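Local structure of sensor histidine kinase (Rhodopseudomonas palustris, 3VA9) at residues L22-I27 with T127-L132; M92-R97 with E114-D119; G66-L71 with E76-I81. The protein probably works as a membrane-bound histidine kinase passing phosphate from ATP to a protein histidine in two-component signalling, this chain being its CHASE3-type sensor domain. All coordinates share one frame; numbering follows the deposited sequence.

Interaction 1: L22-I27 with T127-L132; sequences LAISAI and TSLSVL
Ile24 and Leu129 meet with no ring or amide side chain between them; the flat groups in this contact are backbone peptides, with Ile24 CD1 3.9 Å from the carbonyl carbon of Leu132 and Leu129 CD2 3.9 Å from Ile24 O. The segments belong to the first and last helices of the four-helix bundle and run antiparallel at 175°, their axes 10.3 Å apart. Leu129 CD2 touches two isoleucine methyls, Ile24 CG2 at 3.9 Å and Ile27 CG2 at 4.0 Å, while the Ile24 and Leu129 side chains pass each other in opposite directions. With CG1 beside the backbone N (chi1 -71°) and the chain extended beyond it, Ile24 carries CD1 on to Leu132 CB, 3.8 Å away. With an alanine at Ile24, both CG2 and CD1 would be gone, and a gap beside Leu129 CD2 and Leu132 CB is likely to open, Leu129 then resting on Ile27 alone across this contact. Helix 47-70 packs on Ile27 through Leu60 and Leu67, and helix 75-101 covers Leu129 with Leu84. No hydrogen bond crosses between the segments, so dispersion and the burial of branched carbons hold them, forces that impose little directional constraint.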
loop_
_atom_site.group_PDB
_atom_site.type_symbol
_atom_site.label_atom_id
_atom_site.label_comp_id
_atom_site.label_asym_id
_atom_site.label_seq_id
_atom_site.Cartn_x
_atom_site.Cartn_y
_atom_site.Cartn_z
ATOM N N LEU A 22 -1.639 3.881 14.768
ATOM C CA LEU A 22 -0.778 4.834 14.080
ATOM C C LEU A 22 -0.124 4.139 12.902
ATOM O O LEU A 22 -0.152 4.637 11.773
ATOM C CB LEU A 22 0.307 5.356 15.022
ATOM C CG LEU A 22 -0.130 6.320 16.125
ATOM C CD1 LEU A 22 1.040 6.641 17.055
ATOM C CD2 LEU A 22 -0.714 7.588 15.516
ATOM N N ALA A 23 0.460 2.976 13.179
ATOM C CA ALA A 23 1.169 2.196 12.171
ATOM C C ALA A 23 0.267 1.812 10.995
ATOM O O ALA A 23 0.710 1.782 9.854
ATOM C CB ALA A 23 1.788 0.953 12.803
ATOM N N ILE A 24 -0.997 1.519 11.287
ATOM C CA ILE A 24 -1.964 1.126 10.264
ATOM C C ILE A 24 -2.316 2.298 9.353
ATOM O O ILE A 24 -2.484 2.135 8.145
ATOM C CB ILE A 24 -3.251 0.572 10.908
ATOM C CG1 ILE A 24 -2.982 -0.798 11.532
ATOM C CG2 ILE A 24 -4.370 0.476 9.886
ATOM C CD1 ILE A 24 -4.143 -1.329 12.329
ATOM N N SER A 25 -2.426 3.481 9.946
ATOM C CA SER A 25 -2.742 4.693 9.206
ATOM C C SER A 25 -1.559 5.125 8.349
ATOM O O SER A 25 -1.730 5.659 7.258
ATOM C CB SER A 25 -3.128 5.808 10.179
ATOM O OG SER A 25 -2.820 7.077 9.640
ATOM N N ALA A 26 -0.356 4.888 8.854
ATOM C CA ALA A 26 0.856 5.199 8.118
ATOM C C ALA A 26 1.022 4.286 6.902
ATOM O O ALA A 26 1.668 4.653 5.917
ATOM C CB ALA A 26 2.070 5.107 9.040
ATOM N N ILE A 27 0.431 3.097 6.966
ATOM C CA ILE A 27 0.476 2.166 5.839
ATOM C C ILE A 27 -0.473 2.588 4.716
ATOM O O ILE A 27 -0.113 2.570 3.540
ATOM C CB ILE A 27 0.189 0.719 6.291
ATOM C CG1 ILE A 27 1.405 0.173 7.041
ATOM C CG2 ILE A 27 -0.145 -0.166 5.096
ATOM C CD1 ILE A 27 1.148 -1.110 7.757
ATOM N N THR A 127 -10.308 -2.120 2.657
ATOM C CA THR A 127 -11.056 -3.107 3.425
ATOM C C THR A 127 -10.126 -3.877 4.370
ATOM O O THR A 127 -10.450 -4.108 5.541
ATOM C CB THR A 127 -11.753 -4.108 2.482
ATOM O OG1 THR A 127 -12.622 -3.397 1.593
ATOM C CG2 THR A 127 -12.551 -5.149 3.269
ATOM N N SER A 128 -8.970 -4.274 3.844
ATOM C CA SER A 128 -7.975 -5.012 4.611
ATOM C C SER A 128 -7.469 -4.195 5.801
ATOM O O SER A 128 -7.304 -4.719 6.904
ATOM C CB SER A 128 -6.807 -5.402 3.709
ATOM O OG SER A 128 -5.952 -6.319 4.353
ATOM N N LEU A 129 -7.229 -2.908 5.575
ATOM C CA LEU A 129 -6.773 -2.027 6.645
ATOM C C LEU A 129 -7.857 -1.797 7.710
ATOM O O LEU A 129 -7.553 -1.709 8.898
ATOM C CB LEU A 129 -6.242 -0.707 6.074
ATOM C CG LEU A 129 -4.877 -0.813 5.380
ATOM C CD1 LEU A 129 -4.569 0.441 4.608
ATOM C CD2 LEU A 129 -3.773 -1.104 6.391
ATOM N N SER A 130 -9.117 -1.727 7.288
ATOM C CA SER A 130 -10.225 -1.568 8.228
ATOM C C SER A 130 -10.340 -2.767 9.162
ATOM O O SER A 130 -10.530 -2.603 10.367
ATOM C CB SER A 130 -11.549 -1.354 7.492
ATOM O OG SER A 130 -11.568 -0.101 6.833
ATOM N N VAL A 131 -10.235 -3.968 8.601
ATOM C CA VAL A 131 -10.291 -5.187 9.400
ATOM C C VAL A 131 -9.263 -5.145 10.528
ATOM O O VAL A 131 -9.572 -5.479 11.673
ATOM C CB VAL A 131 -10.056 -6.444 8.541
ATOM C CG1 VAL A 131 -9.774 -7.643 9.425
ATOM C CG2 VAL A 131 -11.253 -6.705 7.641
ATOM N N LEU A 132 -8.042 -4.730 10.194
ATOM C CA LEU A 132 -6.990 -4.574 11.192
ATOM C C LEU A 132 -7.335 -3.498 12.231
ATOM O O LEU A 132 -7.168 -3.708 13.438
ATOM C CB LEU A 132 -5.659 -4.244 10.515
ATOM C CG LEU A 132 -4.897 -5.420 9.902
ATOM C CD1 LEU A 132 -3.787 -4.935 8.985
ATOM C CD2 LEU A 132 -4.341 -6.330 10.993
#

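Interaction 2: M92-R97 with E114-D119; sequences MAQLGR and EQARVD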
loop_
_atom_site.group_PDB
_atom_site.type_symbol
_atom_site.label_atom_id
_atom_site.label_comp_id
_atom_site.label_asym_id
_atom_site.label_seq_id
_atom_site.Cartn_x
_atom_site.Cartn_y
_atom_site.Cartn_z
ATOM N N MET A 92 1.660 -2.998 -5.452
ATOM C CA MET A 92 2.983 -2.456 -5.775
ATOM C C MET A 92 3.551 -2.996 -7.088
ATOM O O MET A 92 4.199 -2.269 -7.828
ATOM C CB MET A 92 3.976 -2.690 -4.631
ATOM C CG MET A 92 3.651 -1.895 -3.359
ATOM S SD MET A 92 3.527 -0.101 -3.605
ATOM C CE MET A 92 1.770 0.154 -3.362
ATOM N N ALA A 93 3.304 -4.268 -7.385
ATOM C CA ALA A 93 3.765 -4.842 -8.647
ATOM C C ALA A 93 3.031 -4.197 -9.811
ATOM O O ALA A 93 3.605 -3.994 -10.871
ATOM C CB ALA A 93 3.579 -6.363 -8.667
ATOM N N GLN A 94 1.756 -3.876 -9.613
ATOM C CA GLN A 94 0.999 -3.144 -10.630
ATOM C C GLN A 94 1.582 -1.747 -10.923
ATOM O O GLN A 94 1.867 -1.419 -12.070
ATOM C CB GLN A 94 -0.483 -3.024 -10.235
ATOM C CG GLN A 94 -1.229 -4.344 -10.192
ATOM C CD GLN A 94 -2.735 -4.141 -10.089
ATOM O OE1 GLN A 94 -3.208 -3.217 -9.427
ATOM N NE2 GLN A 94 -3.491 -5.005 -10.751
ATOM N N LEU A 95 1.726 -0.930 -9.883
ATOM C CA LEU A 95 2.282 0.424 -10.001
ATOM C C LEU A 95 3.701 0.434 -10.578
ATOM O O LEU A 95 4.030 1.261 -11.430
ATOM C CB LEU A 95 2.306 1.101 -8.626
ATOM C CG LEU A 95 0.980 1.268 -7.884
ATOM C CD1 LEU A 95 1.198 1.978 -6.544
ATOM C CD2 LEU A 95 -0.049 2.026 -8.750
ATOM N N GLY A 96 4.534 -0.489 -10.101
ATOM C CA GLY A 96 5.917 -0.594 -10.547
ATOM C C GLY A 96 6.014 -0.876 -12.034
ATOM O O GLY A 96 6.936 -0.415 -12.704
ATOM N N ARG A 97 5.057 -1.633 -12.561
ATOM C CA ARG A 97 5.041 -1.942 -13.992
ATOM C C ARG A 97 4.682 -0.689 -14.794
ATOM O O ARG A 97 5.272 -0.418 -15.837
ATOM C CB ARG A 97 4.054 -3.081 -14.278
ATOM C CG ARG A 97 3.880 -3.462 -15.750
ATOM C CD ARG A 97 5.204 -3.844 -16.422
ATOM N NE ARG A 97 6.097 -4.579 -15.531
ATOM C CZ ARG A 97 7.420 -4.632 -15.684
ATOM N NH1 ARG A 97 7.993 -3.999 -16.698
ATOM N NH2 ARG A 97 8.172 -5.311 -14.823
ATOM N N GLU A 114 -5.023 1.143 -16.620
ATOM C CA GLU A 114 -6.454 0.860 -16.719
ATOM C C GLU A 114 -6.794 -0.638 -16.582
ATOM O O GLU A 114 -7.770 -0.990 -15.920
ATOM C CB GLU A 114 -7.037 1.495 -17.981
ATOM C CG GLU A 114 -7.000 3.026 -17.901
ATOM C CD GLU A 114 -7.456 3.723 -19.175
ATOM O OE1 GLU A 114 -7.914 3.033 -20.110
ATOM O OE2 GLU A 114 -7.350 4.968 -19.239
ATOM N N GLN A 115 -5.975 -1.507 -17.167
ATOM C CA GLN A 115 -6.117 -2.955 -16.963
ATOM C C GLN A 115 -6.008 -3.346 -15.488
ATOM O O GLN A 115 -6.736 -4.216 -15.018
ATOM C CB GLN A 115 -5.062 -3.734 -17.755
ATOM C CG GLN A 115 -5.170 -3.592 -19.257
ATOM C CD GLN A 115 -6.317 -4.392 -19.839
ATOM O OE1 GLN A 115 -7.064 -5.047 -19.111
ATOM N NE2 GLN A 115 -6.458 -4.347 -21.161
ATOM N N ALA A 116 -5.089 -2.701 -14.770
ATOM C CA ALA A 116 -4.868 -2.981 -13.350
ATOM C C ALA A 116 -6.105 -2.686 -12.500
ATOM O O ALA A 116 -6.265 -3.251 -11.415
ATOM C CB ALA A 116 -3.649 -2.198 -12.824
ATOM N N ARG A 117 -6.968 -1.809 -13.010
ATOM C CA ARG A 117 -8.187 -1.378 -12.312
ATOM C C ARG A 117 -9.155 -2.510 -11.994
ATOM O O ARG A 117 -9.852 -2.457 -10.994
ATOM C CB ARG A 117 -8.950 -0.324 -13.126
ATOM C CG ARG A 117 -8.229 0.992 -13.339
ATOM C CD ARG A 117 -9.028 1.907 -14.281
ATOM N NE ARG A 117 -10.222 2.446 -13.637
ATOM C CZ ARG A 117 -11.437 2.449 -14.177
ATOM N NH1 ARG A 117 -11.634 1.942 -15.387
ATOM N NH2 ARG A 117 -12.457 2.964 -13.504
ATOM N N VAL A 118 -9.205 -3.523 -12.850
ATOM C CA VAL A 118 -10.208 -4.574 -12.716
ATOM C C VAL A 118 -10.014 -5.411 -11.457
ATOM O O VAL A 118 -10.915 -6.139 -11.041
ATOM C CB VAL A 118 -10.249 -5.503 -13.961
ATOM C CG1 VAL A 118 -10.267 -4.673 -15.241
ATOM C CG2 VAL A 118 -9.068 -6.468 -13.964
ATOM N N ASP A 119 -8.836 -5.312 -10.850
ATOM C CA ASP A 119 -8.531 -6.117 -9.674
ATOM C C ASP A 119 -8.993 -5.448 -8.382
ATOM O O ASP A 119 -9.113 -6.106 -7.352
ATOM C CB ASP A 119 -7.036 -6.447 -9.621
ATOM C CG ASP A 119 -6.575 -7.234 -10.833
ATOM O OD1 ASP A 119 -7.009 -8.397 -10.986
ATOM O OD2 ASP A 119 -5.791 -6.687 -11.636
HETATM O O HOH W 1 -6.126 -3.026 -8.876
#
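Gln94 and Ala116 mark the nearest approach of the two backbones, CA to CA 6.5 Å, as helix 75-101 and the oppositely directed helix 106-116 pass each other in a helical hairpin of the four-helix bundle. Gln94 does the reaching: its CG stands beside the backbone N (chi1 -66°) and the chain beyond is extended, which carries the amide across to the other segment. Ala116 CB lies over that amide, 3.5 Å from Gln94 CD and nearly as close to the oxygen and nitrogen. The small methyl thus allows the planar group to lie close against the helix and to meet the backbone carbonyl behind it. Gln94 NE2 gives Ala116 O a weak, bent hydrogen bond, 3.3 Å with 138° at the hydrogen, and sits 3.0 Å from Asp119 OD2, the amide and carboxylate planes being 52° apart. Arg91 NH1 of the same helix hydrogen-bonds Gln94 OE1, which is likely to hold the amide's rotation. A water completes the bridge, donating one hydrogen to Gln94 OE1 at 3.0 Å and the other to Ala116 O at 2.6 Å.

Interaction 3: G66-L71 with E76-I81; sequences GLRAVL and EQIAHI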
loop_
_atom_site.group_PDB
_atom_site.type_symbol
_atom_site.label_atom_id
_atom_site.label_comp_id
_atom_site.label_asym_id
_atom_site.label_seq_id
_atom_site.Cartn_x
_atom_site.Cartn_y
_atom_site.Cartn_z
ATOM N N GLY A 66 7.455 -3.572 10.351
ATOM C CA GLY A 66 7.344 -3.123 11.728
ATOM C C GLY A 66 5.989 -3.350 12.371
ATOM O O GLY A 66 5.902 -3.657 13.557
ATOM N N LEU A 67 4.923 -3.178 11.598
ATOM C CA LEU A 67 3.587 -3.468 12.091
ATOM C C LEU A 67 3.544 -4.933 12.473
ATOM O O LEU A 67 2.972 -5.311 13.498
ATOM C CB LEU A 67 2.548 -3.189 11.007
ATOM C CG LEU A 67 1.115 -3.638 11.289
ATOM C CD1 LEU A 67 0.514 -2.841 12.441
ATOM C CD2 LEU A 67 0.265 -3.505 10.034
ATOM N N ARG A 68 4.169 -5.757 11.639
ATOM C CA ARG A 68 4.202 -7.194 11.860
ATOM C C ARG A 68 4.910 -7.525 13.169
ATOM O O ARG A 68 4.607 -8.528 13.816
ATOM C CB ARG A 68 4.886 -7.902 10.691
ATOM C CG ARG A 68 5.057 -9.399 10.909
ATOM C CD ARG A 68 5.751 -10.070 9.738
ATOM N NE ARG A 68 5.850 -11.516 9.933
ATOM C CZ ARG A 68 4.908 -12.387 9.582
ATOM N NH1 ARG A 68 3.790 -11.960 9.016
ATOM N NH2 ARG A 68 5.084 -13.683 9.802
ATOM N N ALA A 69 5.855 -6.673 13.552
ATOM C CA ALA A 69 6.586 -6.858 14.799
ATOM C C ALA A 69 5.735 -6.476 16.012
ATOM O O ALA A 69 5.926 -7.007 17.100
ATOM C CB ALA A 69 7.886 -6.063 14.779
ATOM N N VAL A 70 4.798 -5.554 15.815
ATOM C CA VAL A 70 3.894 -5.128 16.879
ATOM C C VAL A 70 2.833 -6.193 17.131
ATOM O O VAL A 70 2.377 -6.378 18.260
ATOM C CB VAL A 70 3.193 -3.797 16.525
ATOM C CG1 VAL A 70 2.160 -3.423 17.585
ATOM C CG2 VAL A 70 4.216 -2.690 16.355
ATOM N N LEU A 71 2.455 -6.903 16.073
ATOM C CA LEU A 71 1.367 -7.872 16.155
ATOM C C LEU A 71 1.890 -9.293 16.320
ATOM O O LEU A 71 1.147 -10.258 16.155
ATOM C CB LEU A 71 0.482 -7.778 14.907
ATOM C CG LEU A 71 0.036 -6.372 14.490
ATOM C CD1 LEU A 71 -0.701 -6.414 13.156
ATOM C CD2 LEU A 71 -0.815 -5.708 15.575
ATOM N N GLU A 76 -4.401 -13.966 15.011
ATOM C CA GLU A 76 -5.482 -13.458 14.170
ATOM C C GLU A 76 -5.070 -12.176 13.456
ATOM O O GLU A 76 -5.464 -11.939 12.312
ATOM C CB GLU A 76 -6.752 -13.211 14.990
ATOM C CG GLU A 76 -7.319 -14.458 15.645
ATOM C CD GLU A 76 -6.463 -14.952 16.798
ATOM O OE1 GLU A 76 -5.919 -14.109 17.544
ATOM O OE2 GLU A 76 -6.337 -16.185 16.956
ATOM N N GLN A 77 -4.280 -11.353 14.137
ATOM C CA GLN A 77 -3.753 -10.130 13.543
ATOM C C GLN A 77 -2.626 -10.417 12.553
ATOM O O GLN A 77 -2.561 -9.806 11.489
ATOM C CB GLN A 77 -3.275 -9.161 14.627
ATOM C CG GLN A 77 -4.399 -8.471 15.374
ATOM C CD GLN A 77 -5.240 -7.588 14.477
ATOM O OE1 GLN A 77 -5.846 -8.056 13.514
ATOM N NE2 GLN A 77 -5.283 -6.301 14.792
ATOM N N ILE A 78 -1.738 -11.338 12.917
ATOM C CA ILE A 78 -0.658 -11.757 12.034
ATOM C C ILE A 78 -1.227 -12.261 10.714
ATOM O O ILE A 78 -0.688 -11.966 9.646
ATOM C CB ILE A 78 0.221 -12.854 12.684
ATOM C CG1 ILE A 78 1.073 -12.260 13.810
ATOM C CG2 ILE A 78 1.123 -13.520 11.647
ATOM C CD1 ILE A 78 2.055 -11.197 13.346
ATOM N N ALA A 79 -2.322 -13.014 10.792
ATOM C CA ALA A 79 -2.988 -13.519 9.594
ATOM C C ALA A 79 -3.549 -12.364 8.765
ATOM O O ALA A 79 -3.411 -12.343 7.545
ATOM C CB ALA A 79 -4.091 -14.496 9.964
ATOM N N HIS A 80 -4.173 -11.401 9.434
ATOM C CA HIS A 80 -4.721 -10.229 8.751
ATOM C C HIS A 80 -3.627 -9.381 8.109
ATOM O O HIS A 80 -3.832 -8.797 7.048
ATOM C CB HIS A 80 -5.562 -9.364 9.700
ATOM C CG HIS A 80 -6.853 -9.999 10.115
ATOM N ND1 HIS A 80 -7.711 -10.604 9.220
ATOM C CD2 HIS A 80 -7.442 -10.106 11.331
ATOM C CE1 HIS A 80 -8.765 -11.068 9.868
ATOM N NE2 HIS A 80 -8.628 -10.779 11.148
ATOM N N ILE A 81 -2.470 -9.304 8.756
ATOM C CA ILE A 81 -1.360 -8.563 8.188
ATOM C C ILE A 81 -0.772 -9.329 6.997
ATOM O O ILE A 81 -0.444 -8.734 5.965
ATOM C CB ILE A 81 -0.286 -8.217 9.243
ATOM C CG1 ILE A 81 0.456 -6.944 8.840
ATOM C CG2 ILE A 81 0.690 -9.352 9.426
ATOM C CD1 ILE A 81 1.668 -6.664 9.686
#
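Gln77 opens the contact by setting its CB against Leu71 CB, 4.0 Å away, at the closed end of an antiparallel alpha-alpha hairpin: helices 47-70 and 75-101 are neighbours in the chain and in the four-helix bundle. The short segments run at 165° with axes 9.9 Å apart, and Leu71 is where the chain leaves helical geometry to enter the connecting turn. Only the aliphatic root of Gln77 serves this pair; its chain bends at chi2, and NE2 hydrogen-bonds Glu136 OE2 on helix 121-142. One residue on, Ile78 brings its CG1 branch against the Leu71 backbone. Both CG1 and CD1 of Ile78 lie 3.1 Å from Leu71 O, a close approach of carbons to a carbonyl oxygen, and CD1 also reaches Leu71 CB at 4.1 Å. Ile81, about a turn further along, points its CB toward the other helix and is buried there. Its CG1 points away from the backbone N (chi1 -152°), which forces CG2 into the crowded position between N and carbonyl carbon but carries CD1 to the opposing backbone. There CD1 lies 3.3 Å from Arg68 N and 3.5 Å from Leu67 CG, tighter than usual van der Waals contact for the carbon pair, while Leu71 CD1 touches it more loosely. The Leu67 and Ile81 side chains slide past each other in opposite directions; Arg68 instead crosses both isoleucines at about a right angle. Extended as far as NE, the exposed Arg68 reaches across to a salt bridge between NH1 and Asp82 OD1. The same NH1 lies 4.1 Å from both Ile78 CG2 and Ile81 CG2.

How the interactions relate
Interactions 1 and 3 lie on the same side of the chain's centre and touch: Ile27 CD1 packs on Leu67 CD2, and Leu132 CD2 on Gln77 and His80, so that helices 18-44, 47-70, 75-101 and 121-142 pack together there. Both are buried, but interaction 1 is wholly aliphatic, whereas interaction 3, close to the interhelix turn, extends to an exposed arginine at its margin. Interaction 2 uses helix 75-101 again, about 25 Å from interaction 3 between centres and on the opposite side of the chain's centre. Only partly buried, it relies on an amide, a backbone carbonyl and a water instead of interlocked hydrocarbon.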